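Local coordinates for aldehyde dehydrogenase (Anabaena variabilis, PDB 4H7N), which probably oxidises aldehydes to carboxylic acids with NAD+ as the electron acceptor, at residues A[283-286]-A[287-291]. Residues are numbered along the deposited sequence; the frame is centred on the assembly and turned at random.
Sequences YHQL and IAKAH
Tyr-283 O accepts a hydrogen bond from Ile-287 N at 2.8 Å, one of a run of i to i+4 bonds within helix 279-292 that includes Ala-290 N to Leu-286 O, also 2.8 Å. On one side the extended chains of Gln-285 and Lys-289 converge: Gln-285 OE1 accepts a hydrogen bond from Lys-289 NZ at 3.1 Å, with the ammonium group well above the carbonyl plane, 46° out of it. The amine also forms a salt bridge to Glu-248 and hydrogen bonds to Thr-251 and Ser-252, all on helix 247-259. A methionine in place of Lys-289 would probably leave Glu-248 without this positive partner, and Gln-285 OE1 and Ser-252 without this donor. On another side of the helix, Ile-287 CD1 meets the edge of the Tyr-283 ring, 3.8 Å from CD1 and close to the ring plane. Tyr-283 CG sits between its own backbone N and carbonyl carbon (chi1 80°), which lays the ring alongside the isoleucine. Leu-286 and Ala-290, both buried, turn to Met-370 on strand 369-375, whereas His-284, Ala-288 and His-291 are exposed. The arrangement is that of an amphipathic alpha-helix, lying against strands 349-352 and 369-375 of the seven-stranded mixed sheet and touching helix 247-259.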
loop_
_atom_site.group_PDB
_atom_site.type_symbol
_atom_site.label_atom_id
_atom_site.label_comp_id
_atom_site.label_asym_id
_atom_site.label_seq_id
_atom_site.Cartn_x
_atom_site.Cartn_y
_atom_site.Cartn_z
ATOM N N TYR A 283 -36.640 5.845 19.384
ATOM C CA TYR A 283 -35.896 5.438 20.548
ATOM C C TYR A 283 -36.749 4.571 21.486
ATOM O O TYR A 283 -36.219 3.667 22.127
ATOM C CB TYR A 283 -35.180 6.598 21.250
ATOM C CG TYR A 283 -35.937 7.499 22.160
ATOM C CD1 TYR A 283 -36.353 7.066 23.399
ATOM C CD2 TYR A 283 -36.135 8.836 21.829
ATOM C CE1 TYR A 283 -37.008 7.906 24.268
ATOM C CE2 TYR A 283 -36.787 9.707 22.687
ATOM C CZ TYR A 283 -37.228 9.242 23.912
ATOM O OH TYR A 283 -37.908 10.068 24.790
ATOM N N HIS A 284 -38.053 4.815 21.518
ATOM C CA HIS A 284 -38.941 3.943 22.270
ATOM C C HIS A 284 -39.000 2.546 21.718
ATOM O O HIS A 284 -39.001 1.568 22.483
ATOM C CB HIS A 284 -40.335 4.524 22.346
ATOM C CG HIS A 284 -40.441 5.619 23.349
ATOM N ND1 HIS A 284 -40.088 5.446 24.671
ATOM C CD2 HIS A 284 -40.848 6.899 23.230
ATOM C CE1 HIS A 284 -40.283 6.577 25.329
ATOM N NE2 HIS A 284 -40.742 7.473 24.476
ATOM N N GLN A 285 -38.998 2.424 20.400
ATOM C CA GLN A 285 -38.965 1.081 19.841
ATOM C C GLN A 285 -37.595 0.414 20.140
ATOM O O GLN A 285 -37.512 -0.773 20.511
ATOM C CB GLN A 285 -39.377 1.074 18.371
ATOM C CG GLN A 285 -39.551 -0.348 17.897
ATOM C CD GLN A 285 -39.870 -0.509 16.423
ATOM O OE1 GLN A 285 -39.943 -1.641 15.959
ATOM N NE2 GLN A 285 -40.044 0.587 15.687
ATOM N N LEU A 286 -36.518 1.188 20.018
ATOM C CA LEU A 286 -35.179 0.679 20.322
ATOM C C LEU A 286 -35.065 0.170 21.752
ATOM O O LEU A 286 -34.486 -0.932 22.020
ATOM C CB LEU A 286 -34.108 1.763 20.036
ATOM C CG LEU A 286 -32.670 1.265 19.944
ATOM C CD1 LEU A 286 -32.461 0.288 18.770
ATOM C CD2 LEU A 286 -31.700 2.435 19.803
ATOM N N ILE A 287 -35.581 0.971 22.675
ATOM C CA ILE A 287 -35.554 0.545 24.081
ATOM C C ILE A 287 -36.246 -0.801 24.270
ATOM O O ILE A 287 -35.706 -1.695 24.943
ATOM C CB ILE A 287 -36.144 1.585 25.016
ATOM C CG1 ILE A 287 -35.214 2.795 25.090
ATOM C CG2 ILE A 287 -36.285 1.015 26.434
ATOM C CD1 ILE A 287 -35.934 4.034 25.601
ATOM N N ALA A 288 -37.439 -0.946 23.704
ATOM C CA ALA A 288 -38.237 -2.171 23.950
ATOM C C ALA A 288 -37.459 -3.401 23.464
ATOM O O ALA A 288 -37.386 -4.439 24.159
ATOM C CB ALA A 288 -39.582 -2.086 23.253
ATOM N N LYS A 289 -36.834 -3.280 22.281
ATOM C CA LYS A 289 -36.046 -4.379 21.743
ATOM C C LYS A 289 -34.771 -4.635 22.544
ATOM O O LYS A 289 -34.380 -5.781 22.758
ATOM C CB LYS A 289 -35.738 -4.158 20.221
ATOM C CG LYS A 289 -36.999 -4.132 19.373
ATOM C CD LYS A 289 -36.725 -3.727 17.931
ATOM C CE LYS A 289 -37.945 -4.044 17.066
ATOM N NZ LYS A 289 -37.667 -3.774 15.623
ATOM N N ALA A 290 -34.104 -3.581 22.973
ATOM C CA ALA A 290 -32.893 -3.718 23.768
ATOM C C ALA A 290 -33.184 -4.375 25.109
ATOM O O ALA A 290 -32.435 -5.235 25.590
ATOM C CB ALA A 290 -32.299 -2.368 24.022
ATOM N N HIS A 291 -34.307 -3.995 25.667
ATOM C CA HIS A 291 -34.654 -4.460 26.969
ATOM C C HIS A 291 -34.908 -5.985 26.935
ATOM O O HIS A 291 -34.670 -6.642 27.930
ATOM C CB HIS A 291 -35.842 -3.688 27.523
ATOM C CG HIS A 291 -36.006 -3.891 28.977
ATOM N ND1 HIS A 291 -36.978 -4.719 29.504
ATOM C CD2 HIS A 291 -35.233 -3.506 30.014
ATOM C CE1 HIS A 291 -36.835 -4.783 30.817
ATOM N NE2 HIS A 291 -35.782 -4.054 31.151
#